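Long-range contacts in actin-binding protein, cofilin/tropomyosin family protein, putative (Entamoeba histolytica, PDB 4LIZ), which binds actin filaments and stabilises them, and may thereby contribute to phagocytosis and pseudopod formation: residues D5-A10 and P35-V40; F26-V31 and V39-G44; A63-I68 and K78-S83; S83-G88 and E115-S120. One frame throughout, in Å; residues are numbered along the deposited sequence.

Contact 1. Residues D5-A10 and P35-V40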
loop_
_atom_site.group_PDB
_atom_site.type_symbol
_atom_site.label_atom_id
_atom_site.label_comp_id
_atom_site.label_asym_id
_atom_site.label_seq_id
_atom_site.Cartn_x
_atom_site.Cartn_y
_atom_site.Cartn_z
ATOM N N ASP A 5 -8.041 -10.129 -11.086
ATOM C CA ASP A 5 -6.740 -10.673 -11.441
ATOM C C ASP A 5 -5.658 -9.902 -10.660
ATOM O O ASP A 5 -5.487 -8.736 -10.868
ATOM C CB ASP A 5 -6.576 -10.546 -12.942
ATOM C CG ASP A 5 -5.159 -10.908 -13.454
ATOM O OD1 ASP A 5 -4.316 -11.346 -12.712
ATOM O OD2 ASP A 5 -5.012 -10.828 -14.690
ATOM N N LEU A 6 -4.987 -10.652 -9.811
ATOM C CA LEU A 6 -3.877 -10.116 -8.951
ATOM C C LEU A 6 -2.490 -10.529 -9.391
ATOM O O LEU A 6 -1.525 -10.410 -8.644
ATOM C CB LEU A 6 -4.094 -10.474 -7.461
ATOM C CG LEU A 6 -5.387 -10.068 -6.795
ATOM C CD1 LEU A 6 -5.316 -10.302 -5.300
ATOM C CD2 LEU A 6 -5.821 -8.695 -7.190
ATOM N N SER A 7 -2.395 -11.034 -10.642
ATOM C CA SER A 7 -1.126 -11.503 -11.199
ATOM C C SER A 7 0.026 -10.495 -11.113
ATOM O O SER A 7 1.209 -10.928 -11.099
ATOM C CB SER A 7 -1.330 -12.025 -12.610
ATOM O OG SER A 7 -1.763 -11.117 -13.505
ATOM N N GLU A 8 -0.255 -9.220 -11.153
ATOM C CA GLU A 8 0.740 -8.143 -11.109
ATOM C C GLU A 8 1.270 -7.815 -9.730
ATOM O O GLU A 8 2.159 -6.998 -9.595
ATOM C CB GLU A 8 0.301 -6.876 -11.842
ATOM C CG GLU A 8 -0.018 -7.009 -13.308
ATOM C CD GLU A 8 1.287 -7.149 -14.070
ATOM O OE1 GLU A 8 2.169 -6.275 -13.887
ATOM O OE2 GLU A 8 1.373 -8.128 -14.772
ATOM N N VAL A 9 0.695 -8.373 -8.686
ATOM C CA VAL A 9 0.985 -7.959 -7.311
ATOM C C VAL A 9 2.221 -8.534 -6.681
ATOM O O VAL A 9 2.998 -7.881 -6.032
ATOM C CB VAL A 9 -0.281 -8.146 -6.394
ATOM C CG1 VAL A 9 0.033 -7.735 -4.964
ATOM C CG2 VAL A 9 -1.466 -7.398 -6.970
ATOM N N ALA A 10 2.349 -9.903 -6.783
ATOM C CA ALA A 10 3.372 -10.558 -6.032
ATOM C C ALA A 10 4.822 -10.128 -6.358
ATOM O O ALA A 10 5.676 -10.079 -5.486
ATOM C CB ALA A 10 3.212 -12.082 -6.145
ATOM N N PRO A 35 -11.280 -6.227 -18.279
ATOM C CA PRO A 35 -11.368 -7.148 -17.147
ATOM C C PRO A 35 -10.809 -6.538 -15.801
ATOM O O PRO A 35 -10.016 -5.586 -15.819
ATOM C CB PRO A 35 -10.495 -8.303 -17.586
ATOM C CG PRO A 35 -9.478 -7.672 -18.457
ATOM C CD PRO A 35 -10.131 -6.501 -19.132
ATOM N N ASN A 36 -11.317 -7.062 -14.701
ATOM C CA ASN A 36 -10.948 -6.606 -13.350
ATOM C C ASN A 36 -9.510 -7.143 -13.071
ATOM O O ASN A 36 -9.343 -8.365 -12.908
ATOM C CB ASN A 36 -11.947 -7.171 -12.342
ATOM C CG ASN A 36 -13.341 -6.563 -12.551
ATOM O OD1 ASN A 36 -13.495 -5.526 -13.185
ATOM N ND2 ASN A 36 -14.331 -7.216 -12.001
ATOM N N LYS A 37 -8.638 -6.159 -12.848
ATOM C CA LYS A 37 -7.208 -6.478 -12.648
ATOM C C LYS A 37 -6.513 -5.346 -11.902
ATOM O O LYS A 37 -6.825 -4.206 -12.125
ATOM C CB LYS A 37 -6.551 -6.600 -14.063
ATOM C CG LYS A 37 -5.113 -6.890 -14.088
ATOM C CD LYS A 37 -4.622 -7.002 -15.573
ATOM C CE LYS A 37 -3.279 -7.682 -15.482
ATOM N NZ LYS A 37 -2.468 -7.467 -16.694
ATOM N N LEU A 38 -5.510 -5.680 -11.083
ATOM C CA LEU A 38 -4.621 -4.681 -10.563
ATOM C C LEU A 38 -3.410 -4.483 -11.507
ATOM O O LEU A 38 -2.951 -5.451 -12.148
ATOM C CB LEU A 38 -4.102 -5.118 -9.185
ATOM C CG LEU A 38 -4.912 -4.549 -7.997
ATOM C CD1 LEU A 38 -6.313 -4.998 -8.102
ATOM C CD2 LEU A 38 -4.299 -4.885 -6.715
ATOM N N VAL A 39 -2.959 -3.284 -11.578
ATOM C CA VAL A 39 -1.777 -2.924 -12.385
ATOM C C VAL A 39 -0.849 -2.107 -11.544
ATOM O O VAL A 39 -1.254 -1.450 -10.547
ATOM C CB VAL A 39 -2.181 -2.166 -13.671
ATOM C CG1 VAL A 39 -3.069 -3.133 -14.522
ATOM C CG2 VAL A 39 -2.826 -0.817 -13.409
ATOM N N VAL A 40 0.407 -1.996 -11.937
ATOM C CA VAL A 40 1.319 -1.084 -11.270
ATOM C C VAL A 40 1.141 0.351 -11.766
ATOM O O VAL A 40 1.307 0.615 -12.926
ATOM C CB VAL A 40 2.782 -1.489 -11.513
ATOM C CG1 VAL A 40 3.725 -0.432 -11.004
ATOM C CG2 VAL A 40 3.046 -2.791 -10.831
HETATM O O HOH W 1 -2.866 -8.045 -11.416
HETATM O O HOH W 2 -0.503 -9.862 -15.468
HETATM O O HOH W 3 1.480 -3.591 -14.099
#

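Contact 2. Residues F26-V31 and V39-G44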
loop_
_atom_site.group_PDB
_atom_site.type_symbol
_atom_site.label_atom_id
_atom_site.label_comp_id
_atom_site.label_asym_id
_atom_site.label_seq_id
_atom_site.Cartn_x
_atom_site.Cartn_y
_atom_site.Cartn_z
ATOM N N PHE A 26 8.956 1.031 -2.776
ATOM C CA PHE A 26 7.498 1.185 -2.745
ATOM C C PHE A 26 6.862 0.766 -4.010
ATOM O O PHE A 26 7.491 0.783 -5.096
ATOM C CB PHE A 26 7.140 2.707 -2.484
ATOM C CG PHE A 26 7.127 3.589 -3.693
ATOM C CD1 PHE A 26 8.299 4.149 -4.105
ATOM C CD2 PHE A 26 6.015 3.812 -4.431
ATOM C CE1 PHE A 26 8.333 4.927 -5.256
ATOM C CE2 PHE A 26 6.003 4.575 -5.559
ATOM C CZ PHE A 26 7.227 5.077 -6.010
ATOM N N VAL A 27 5.574 0.425 -3.965
ATOM C CA VAL A 27 4.739 0.210 -5.089
ATOM C C VAL A 27 3.348 0.721 -4.866
ATOM O O VAL A 27 2.889 0.655 -3.691
ATOM C CB VAL A 27 4.724 -1.252 -5.575
ATOM C CG1 VAL A 27 4.251 -2.184 -4.436
ATOM C CG2 VAL A 27 3.919 -1.506 -6.825
ATOM N N VAL A 28 2.749 1.290 -5.890
ATOM C CA VAL A 28 1.328 1.692 -5.894
ATOM C C VAL A 28 0.638 0.949 -6.973
ATOM O O VAL A 28 1.127 0.966 -8.129
ATOM C CB VAL A 28 1.186 3.217 -6.020
ATOM C CG1 VAL A 28 -0.299 3.606 -6.055
ATOM C CG2 VAL A 28 1.904 3.956 -4.938
ATOM N N PHE A 29 -0.493 0.273 -6.672
ATOM C CA PHE A 29 -1.296 -0.400 -7.604
ATOM C C PHE A 29 -2.585 0.320 -7.903
ATOM O O PHE A 29 -3.222 0.876 -6.970
ATOM C CB PHE A 29 -1.713 -1.814 -7.097
ATOM C CG PHE A 29 -0.546 -2.739 -6.763
ATOM C CD1 PHE A 29 0.125 -3.375 -7.827
ATOM C CD2 PHE A 29 -0.094 -2.953 -5.478
ATOM C CE1 PHE A 29 1.173 -4.211 -7.521
ATOM C CE2 PHE A 29 0.974 -3.821 -5.243
ATOM C CZ PHE A 29 1.597 -4.417 -6.284
ATOM N N GLY A 30 -2.907 0.373 -9.158
ATOM C CA GLY A 30 -4.211 0.824 -9.587
ATOM C C GLY A 30 -5.095 -0.302 -10.010
ATOM O O GLY A 30 -4.736 -1.484 -10.076
ATOM N N VAL A 31 -6.358 0.030 -10.201
ATOM C CA VAL A 31 -7.400 -0.948 -10.420
ATOM C C VAL A 31 -8.050 -0.703 -11.760
ATOM O O VAL A 31 -8.610 0.395 -11.966
ATOM C CB VAL A 31 -8.412 -0.888 -9.196
ATOM C CG1 VAL A 31 -9.527 -1.911 -9.376
ATOM C CG2 VAL A 31 -7.783 -1.198 -7.899
ATOM N N VAL A 39 -2.959 -3.284 -11.578
ATOM C CA VAL A 39 -1.777 -2.924 -12.385
ATOM C C VAL A 39 -0.849 -2.107 -11.544
ATOM O O VAL A 39 -1.254 -1.450 -10.547
ATOM C CB VAL A 39 -2.181 -2.166 -13.671
ATOM C CG1 VAL A 39 -3.069 -3.133 -14.522
ATOM C CG2 VAL A 39 -2.826 -0.817 -13.409
ATOM N N VAL A 40 0.407 -1.996 -11.937
ATOM C CA VAL A 40 1.319 -1.084 -11.270
ATOM C C VAL A 40 1.141 0.351 -11.766
ATOM O O VAL A 40 1.307 0.615 -12.926
ATOM C CB VAL A 40 2.782 -1.489 -11.513
ATOM C CG1 VAL A 40 3.725 -0.432 -11.004
ATOM C CG2 VAL A 40 3.046 -2.791 -10.831
ATOM N N ASP A 41 0.779 1.242 -10.855
ATOM C CA ASP A 41 0.768 2.670 -11.128
ATOM C C ASP A 41 2.114 3.352 -10.945
ATOM O O ASP A 41 2.462 4.200 -11.673
ATOM C CB ASP A 41 -0.277 3.385 -10.247
ATOM C CG ASP A 41 -1.711 3.132 -10.676
ATOM O OD1 ASP A 41 -1.951 2.586 -11.724
ATOM O OD2 ASP A 41 -2.572 3.501 -9.892
ATOM N N ALA A 42 2.844 2.969 -9.929
ATOM C CA ALA A 42 4.152 3.504 -9.682
ATOM C C ALA A 42 5.028 2.490 -8.897
ATOM O O ALA A 42 4.518 1.739 -8.146
ATOM C CB ALA A 42 4.028 4.788 -8.904
ATOM N N LYS A 43 6.341 2.530 -9.077
ATOM C CA LYS A 43 7.218 1.655 -8.419
ATOM C C LYS A 43 8.592 2.223 -8.477
ATOM O O LYS A 43 8.973 2.774 -9.524
ATOM C CB LYS A 43 7.176 0.311 -9.108
ATOM C CG LYS A 43 7.935 -0.729 -8.333
ATOM C CD LYS A 43 7.903 -2.098 -9.040
ATOM C CE LYS A 43 8.759 -2.195 -10.366
ATOM N NZ LYS A 43 8.756 -3.568 -10.978
ATOM N N GLY A 44 9.282 2.213 -7.357
ATOM C CA GLY A 44 10.643 2.773 -7.320
ATOM C C GLY A 44 11.201 2.986 -5.994
ATOM O O GLY A 44 10.809 2.334 -4.990
#

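Contact 3. Residues A63-I68 and K78-S83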
loop_
_atom_site.group_PDB
_atom_site.type_symbol
_atom_site.label_atom_id
_atom_site.label_comp_id
_atom_site.label_asym_id
_atom_site.label_seq_id
_atom_site.Cartn_x
_atom_site.Cartn_y
_atom_site.Cartn_z
ATOM N N ALA A 63 -1.197 0.558 -1.832
ATOM C CA ALA A 63 0.182 0.862 -1.788
ATOM C C ALA A 63 0.866 0.039 -0.773
ATOM O O ALA A 63 0.324 -0.402 0.270
ATOM C CB ALA A 63 0.459 2.364 -1.582
ATOM N N TYR A 64 2.172 -0.185 -0.941
ATOM C CA TYR A 64 2.994 -0.961 -0.087
ATOM C C TYR A 64 4.421 -0.438 -0.093
ATOM O O TYR A 64 4.963 -0.279 -1.182
ATOM C CB TYR A 64 2.954 -2.449 -0.555
ATOM C CG TYR A 64 3.711 -3.407 0.328
ATOM C CD1 TYR A 64 3.327 -3.699 1.608
ATOM C CD2 TYR A 64 4.798 -4.096 -0.205
ATOM C CE1 TYR A 64 3.977 -4.646 2.382
ATOM C CE2 TYR A 64 5.476 -5.083 0.556
ATOM C CZ TYR A 64 5.051 -5.333 1.841
ATOM O OH TYR A 64 5.630 -6.378 2.626
ATOM N N TYR A 65 4.994 -0.114 1.045
ATOM C CA TYR A 65 6.344 0.411 1.101
ATOM C C TYR A 65 7.101 -0.023 2.358
ATOM O O TYR A 65 6.529 -0.402 3.321
ATOM C CB TYR A 65 6.373 1.955 0.949
ATOM C CG TYR A 65 5.828 2.771 2.097
ATOM C CD1 TYR A 65 6.640 3.255 3.070
ATOM C CD2 TYR A 65 4.492 3.046 2.174
ATOM C CE1 TYR A 65 6.137 3.994 4.108
ATOM C CE2 TYR A 65 3.981 3.805 3.196
ATOM C CZ TYR A 65 4.818 4.260 4.159
ATOM O OH TYR A 65 4.362 4.984 5.203
ATOM N N ARG A 66 8.415 0.089 2.257
ATOM C CA ARG A 66 9.303 -0.233 3.342
ATOM C C ARG A 66 9.803 1.038 3.979
ATOM O O ARG A 66 9.943 2.034 3.347
ATOM C CB ARG A 66 10.488 -1.095 2.922
ATOM C CG ARG A 66 11.445 -0.439 1.987
ATOM C CD ARG A 66 12.464 -1.440 1.498
ATOM N NE ARG A 66 13.456 -1.795 2.478
ATOM C CZ ARG A 66 13.928 -3.017 2.687
ATOM N NH1 ARG A 66 13.468 -4.049 2.026
ATOM N NH2 ARG A 66 14.875 -3.175 3.577
ATOM N N THR A 67 10.010 0.948 5.280
ATOM C CA THR A 67 10.494 2.039 6.087
ATOM C C THR A 67 11.348 1.485 7.244
ATOM O O THR A 67 11.469 0.361 7.374
ATOM C CB THR A 67 9.349 2.975 6.546
ATOM O OG1 THR A 67 9.882 4.173 7.093
ATOM C CG2 THR A 67 8.508 2.335 7.548
ATOM N N ILE A 68 12.008 2.343 7.983
ATOM C CA ILE A 68 12.849 1.912 9.120
ATOM C C ILE A 68 12.270 2.414 10.439
ATOM O O ILE A 68 11.744 3.541 10.502
ATOM C CB ILE A 68 14.265 2.429 8.889
ATOM C CG1 ILE A 68 14.806 1.860 7.579
ATOM C CG2 ILE A 68 15.187 1.974 10.023
ATOM C CD1 ILE A 68 16.081 2.525 7.060
ATOM N N LYS A 78 10.404 -2.098 8.412
ATOM C CA LYS A 78 8.997 -2.276 8.656
ATOM C C LYS A 78 8.288 -2.020 7.322
ATOM O O LYS A 78 8.763 -1.297 6.469
ATOM C CB LYS A 78 8.484 -1.191 9.610
ATOM C CG LYS A 78 9.184 -1.292 10.986
ATOM C CD LYS A 78 8.692 -2.439 11.790
ATOM C CE LYS A 78 9.299 -2.361 13.215
ATOM N NZ LYS A 78 8.763 -3.450 14.064
ATOM N N PHE A 79 7.145 -2.689 7.140
ATOM C CA PHE A 79 6.376 -2.590 5.925
ATOM C C PHE A 79 5.021 -2.005 6.206
ATOM O O PHE A 79 4.353 -2.378 7.196
ATOM C CB PHE A 79 6.242 -3.941 5.278
ATOM C CG PHE A 79 7.563 -4.562 4.921
ATOM C CD1 PHE A 79 8.377 -4.051 3.922
ATOM C CD2 PHE A 79 8.027 -5.657 5.653
ATOM C CE1 PHE A 79 9.606 -4.596 3.676
ATOM C CE2 PHE A 79 9.279 -6.184 5.396
ATOM C CZ PHE A 79 10.051 -5.658 4.411
ATOM N N VAL A 80 4.594 -1.081 5.379
ATOM C CA VAL A 80 3.316 -0.338 5.499
ATOM C C VAL A 80 2.447 -0.740 4.337
ATOM O O VAL A 80 2.833 -0.607 3.174
ATOM C CB VAL A 80 3.559 1.162 5.536
ATOM C CG1 VAL A 80 2.228 1.902 5.636
ATOM C CG2 VAL A 80 4.487 1.583 6.705
ATOM N N PHE A 81 1.179 -1.132 4.591
ATOM C CA PHE A 81 0.144 -1.438 3.633
ATOM C C PHE A 81 -0.915 -0.388 3.695
ATOM O O PHE A 81 -1.482 -0.149 4.761
ATOM C CB PHE A 81 -0.431 -2.850 3.786
ATOM C CG PHE A 81 -1.628 -3.107 2.965
ATOM C CD1 PHE A 81 -1.614 -3.116 1.579
ATOM C CD2 PHE A 81 -2.869 -3.385 3.557
ATOM C CE1 PHE A 81 -2.731 -3.383 0.780
ATOM C CE2 PHE A 81 -3.970 -3.616 2.804
ATOM C CZ PHE A 81 -3.924 -3.648 1.417
ATOM N N ILE A 82 -1.266 0.250 2.604
ATOM C CA ILE A 82 -2.311 1.265 2.530
ATOM C C ILE A 82 -3.315 0.842 1.525
ATOM O O ILE A 82 -3.045 0.463 0.350
ATOM C CB ILE A 82 -1.736 2.620 2.066
ATOM C CG1 ILE A 82 -0.817 3.145 3.151
ATOM C CG2 ILE A 82 -2.829 3.559 1.657
ATOM C CD1 ILE A 82 0.160 4.205 2.683
ATOM N N SER A 83 -4.630 0.905 1.855
ATOM C CA SER A 83 -5.743 0.935 0.921
ATOM C C SER A 83 -6.244 2.370 0.729
ATOM O O SER A 83 -6.294 3.114 1.704
ATOM C CB SER A 83 -6.854 -0.058 1.325
ATOM O OG SER A 83 -7.402 0.331 2.562
#

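Contact 4. Residues S83-G88 and E115-S120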
loop_
_atom_site.group_PDB
_atom_site.type_symbol
_atom_site.label_atom_id
_atom_site.label_comp_id
_atom_site.label_asym_id
_atom_site.label_seq_id
_atom_site.Cartn_x
_atom_site.Cartn_y
_atom_site.Cartn_z
ATOM N N SER A 83 -4.630 0.905 1.855
ATOM C CA SER A 83 -5.743 0.935 0.921
ATOM C C SER A 83 -6.244 2.370 0.729
ATOM O O SER A 83 -6.294 3.114 1.704
ATOM C CB SER A 83 -6.854 -0.058 1.325
ATOM O OG SER A 83 -7.402 0.331 2.562
ATOM N N TRP A 84 -6.578 2.748 -0.485
ATOM C CA TRP A 84 -6.913 4.103 -0.805
ATOM C C TRP A 84 -8.180 4.096 -1.618
ATOM O O TRP A 84 -8.307 3.482 -2.690
ATOM C CB TRP A 84 -5.799 4.765 -1.683
ATOM C CG TRP A 84 -6.162 6.070 -2.352
ATOM C CD1 TRP A 84 -6.599 6.219 -3.559
ATOM C CD2 TRP A 84 -6.082 7.357 -1.731
ATOM N NE1 TRP A 84 -6.780 7.567 -3.855
ATOM C CE2 TRP A 84 -6.443 8.282 -2.722
ATOM C CE3 TRP A 84 -5.677 7.819 -0.488
ATOM C CZ2 TRP A 84 -6.449 9.671 -2.423
ATOM C CZ3 TRP A 84 -5.676 9.189 -0.188
ATOM C CH2 TRP A 84 -6.071 10.086 -1.184
ATOM N N ALA A 85 -9.208 4.915 -1.200
ATOM C CA ALA A 85 -10.437 5.137 -1.897
ATOM C C ALA A 85 -10.639 6.626 -1.943
ATOM O O ALA A 85 -11.112 7.219 -0.965
ATOM C CB ALA A 85 -11.653 4.482 -1.165
ATOM N N GLY A 86 -10.253 7.243 -3.047
ATOM C CA GLY A 86 -10.296 8.692 -3.186
ATOM C C GLY A 86 -11.748 9.207 -3.086
ATOM O O GLY A 86 -12.669 8.486 -3.525
ATOM N N GLU A 87 -11.804 10.446 -2.622
ATOM C CA GLU A 87 -13.159 11.027 -2.389
ATOM C C GLU A 87 -13.830 11.381 -3.677
ATOM O O GLU A 87 -15.080 11.601 -3.668
ATOM C CB GLU A 87 -13.082 12.199 -1.439
ATOM C CG GLU A 87 -12.815 11.597 -0.054
ATOM C CD GLU A 87 -12.499 12.626 1.043
ATOM O OE1 GLU A 87 -12.437 13.854 0.768
ATOM O OE2 GLU A 87 -12.270 12.184 2.214
ATOM N N GLY A 88 -13.155 11.395 -4.801
ATOM C CA GLY A 88 -13.628 11.658 -6.166
ATOM C C GLY A 88 -14.057 10.469 -6.959
ATOM O O GLY A 88 -14.392 10.562 -8.082
ATOM N N GLU A 115 -1.468 -1.455 8.716
ATOM C CA GLU A 115 -2.428 -1.308 7.673
ATOM C C GLU A 115 -3.236 -0.054 7.894
ATOM O O GLU A 115 -3.685 0.214 9.047
ATOM C CB GLU A 115 -3.422 -2.504 7.655
ATOM C CG GLU A 115 -4.601 -2.282 6.764
ATOM C CD GLU A 115 -5.557 -3.478 6.623
ATOM O OE1 GLU A 115 -5.286 -4.516 7.318
ATOM O OE2 GLU A 115 -6.502 -3.329 5.846
ATOM N N LEU A 116 -3.389 0.764 6.878
ATOM C CA LEU A 116 -4.107 2.029 6.934
ATOM C C LEU A 116 -5.087 2.075 5.812
ATOM O O LEU A 116 -4.773 1.698 4.639
ATOM C CB LEU A 116 -3.199 3.237 6.774
ATOM C CG LEU A 116 -1.968 3.195 7.686
ATOM C CD1 LEU A 116 -0.698 3.890 7.169
ATOM C CD2 LEU A 116 -2.460 3.543 9.048
ATOM N N HIS A 117 -6.302 2.544 6.019
ATOM C CA HIS A 117 -7.193 2.867 5.011
ATOM C C HIS A 117 -7.313 4.416 4.907
ATOM O O HIS A 117 -7.590 5.096 5.954
ATOM C CB HIS A 117 -8.640 2.307 5.243
ATOM C CG HIS A 117 -9.585 2.612 4.153
ATOM N ND1 HIS A 117 -9.454 2.175 2.853
ATOM C CD2 HIS A 117 -10.658 3.439 4.122
ATOM C CE1 HIS A 117 -10.396 2.642 2.098
ATOM N NE2 HIS A 117 -11.148 3.425 2.862
ATOM N N ALA A 118 -7.196 4.976 3.741
ATOM C CA ALA A 118 -7.180 6.421 3.586
ATOM C C ALA A 118 -8.093 6.805 2.447
ATOM O O ALA A 118 -8.282 6.130 1.442
ATOM C CB ALA A 118 -5.735 6.885 3.240
ATOM N N THR A 119 -8.712 7.974 2.624
ATOM C CA THR A 119 -9.560 8.565 1.621
ATOM C C THR A 119 -9.084 9.983 1.233
ATOM O O THR A 119 -9.512 10.499 0.275
ATOM C CB THR A 119 -11.059 8.614 2.057
ATOM O OG1 THR A 119 -11.201 9.516 3.142
ATOM C CG2 THR A 119 -11.556 7.204 2.445
ATOM N N SER A 120 -8.167 10.506 2.012
ATOM C CA SER A 120 -7.584 11.800 1.797
ATOM C C SER A 120 -6.093 11.733 2.148
ATOM O O SER A 120 -5.700 10.960 2.944
ATOM C CB SER A 120 -8.312 12.796 2.705
ATOM O OG SER A 120 -7.522 13.779 3.166
HETATM O O HOH W 4 -7.572 -0.974 5.087
HETATM O O HOH W 5 -9.347 12.086 -1.960
#

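Contact 1. Residues D5-A10 and P35-V40
Strand 37-44, at one edge of the ADF-homology sheet, is met along its first residues by the N-terminal segment that leads into helix 10-17, and Asp5 and Lys37 form a single beta bridge there. Asp5 N donates to Asn36 O at 2.9 Å with an almost straight N-H...O angle of 179°, and Leu38 N returns a bond to Asp5 O at 3.1 Å. Past the bridge the two backbones separate, and a water takes over: it donates to Asp5 O and to Leu38 O, and accepts from Glu8 N. On the outer side Asp5 and Lys37 run side by side in the same direction. With CG of Lys37 anti to its backbone N (chi1 179°) and the chain extended beyond, CE comes 3.7 Å from Asp5 OD2. The other carboxylate oxygen, OD1, accepts from Ser7 N, closing an Asx turn, and also from Ser7 OG. On the inner side Leu38 CD1 packs against Leu6 CD2 and Leu38 CD2 against Val9 CG2, each at 3.8 Å; Phe29 and Val105 also touch Leu38. The amine of Lys37 reaches neither carboxylate: NZ stays 4.3 Å from Glu8 OE2, with a second water bonded to OE2 and weakly to NZ. Attraction between these charges is therefore probably softened by solvent, leaving two direct backbone bonds, the bridging waters and the packing of Leu6 and Val9 on Leu38 to join the segments.

Contact 2. Residues F26-V31 and V39-G44
Phe26 lays one face of its ring over the backbone of Lys43 and Gly44, with Gly44 N 3.5 Å above the ring plane, while Ala42 CB meets the ring edge at CE2, 3.9 Å away. These residues belong to the antiparallel hairpin of strands 26-32 and 37-44, which is interrupted by a classic beta bulge: Asp41 and Ala42 both face Val28. Val28 O accepts from both of their amides, from Asp41 N at 2.8 Å and from Ala42 N at 3.2 Å, the two donors approaching from the same face of the carbonyl plane. Beyond the bulge, Gly30 and Val39 exchange a pair of backbone bonds, and the ring of Phe29 leans obliquely on Val40 CG2, with CE1 at 4.1 Å.

Further out, helix 48-54 packs on Phe26, Val28 and Ala42, whereas helix 10-17 lies against Val27, Val40 and Lys43, whose NZ forms a salt bridge to Glu15. The carboxylate of Asp41 is held from outside the hairpin by Gln61 NE2 and by a buffer molecule, probably from the crystallisation liquor. Glycine at position 30 gives that carboxylate room to lie over the neighbouring strand, where Asp41 OD2 stands 3.2 Å from Gly30 CA.

Contact 3. Residues A63-I68 and K78-S83
Val80 lies over one face of the Tyr65 ring, its CB 3.8 Å from the ring centroid and 23° off the normal, a CH-pi contact offset toward the rim. Both side chains point the same way, so the two methyls of Val80 follow the ring outward: CG1 touches CE2 of Tyr65 at 3.6 Å and CG2 touches CZ. Tyr65 has its CG between the backbone N and the carbonyl carbon (chi1 70°), which brings the ring over toward strand 76-85. Ile82 CD1 then meets the edge of the same ring in its plane, at CE2. Helix 126-137 backs this face, with Ile129 on Tyr65 and Ile133 on Val80.

The pairing is the central antiparallel hairpin of the ADF-homology sheet, formed by strands 60-69 and 76-85. Three hydrogen-bonded pairs, Ala63-Ile82, Tyr65-Val80 and Thr67-Lys78, each contribute two backbone bonds.

On the reverse face Tyr64 and Phe79 cross with their ring planes only 22° apart, but slid so far that they barely overlap, the centroids being 5.7 Å apart. The phenol end of Tyr64 does the touching, with OH 3.5 Å from Phe79 CG and CE1 3.7 Å from Phe79 CB. That hydroxyl is hydrogen-bonded to Asn111 O. Further along, Arg66 CB rests on Phe79 CE1 at 3.7 Å, while the guanidinium is held by helix 10-17 and the residues after it, with NH2 in a salt bridge to Asp19 and NH1 bonded to Val16 O.

Contact 4. Residues S83-G88 and E115-S120
Ser83 OG is gripped by two groups, the imidazole of His117 and a water, each 2.8 Å away. His117 uses ND1, and Ser83 OG lies at the ring edge. The water also donates to Glu115 OE2, linking Ser83 to a carboxylate whose other oxygen, OE1, forms a salt bridge to Lys106. A chi1 of -178° carries the imidazole of His117 alongside Ser83 and brings CE1 to 4.0 Å from Ala85 CB.

On the opposite face of the sheet from His117, Trp84 packs against Ala118, with CE3 3.8 Å from CB, and Ser120 C lies at the ring edge, 3.5 Å from CZ3. Trp84 NE1 is bonded to Lys56 O, which helps to hold the indole in this rotation. Where the strands end, Glu87 crosses Thr119 at about a right angle, and its OE2 comes 3.0 Å from Thr119 OG1; a water joins Glu87 N to Thr119 O.

Backbone bonds from Ser83 N to Leu116 O, from Ala118 N to Ser83 O and from Ala85 N to Ala118 O connect the strands, whose short axes run 6° apart. This is the parallel strand pair of a beta-alpha-beta crossover through helix 92-108, in the ADF-homology fold.

How the contacts relate
All four contacts reach one mixed sheet, contact 1 through a loop that borders its edge strand. Contacts 1 and 2 share Val39 and Val40, and Phe29 CZ lies 3.7 Å from Val9 CA. Contact 2 passes to contact 3 through Val27 N and Tyr64 O, 2.9 Å apart and probably hydrogen-bonded. Contacts 3 and 4 share Ser83. Contacts 1 and 4, at the two sheet edges, have centres about 19 Å apart. The sodium site is Glu15, Asp18, Asn21 and Val24; the Arg66 side chain is merely nearby, about 4 Å from the ion. Along the chain, the F-loop, Asp71 to Arg76, probably important for stable actin binding, falls between the segments of contact 3.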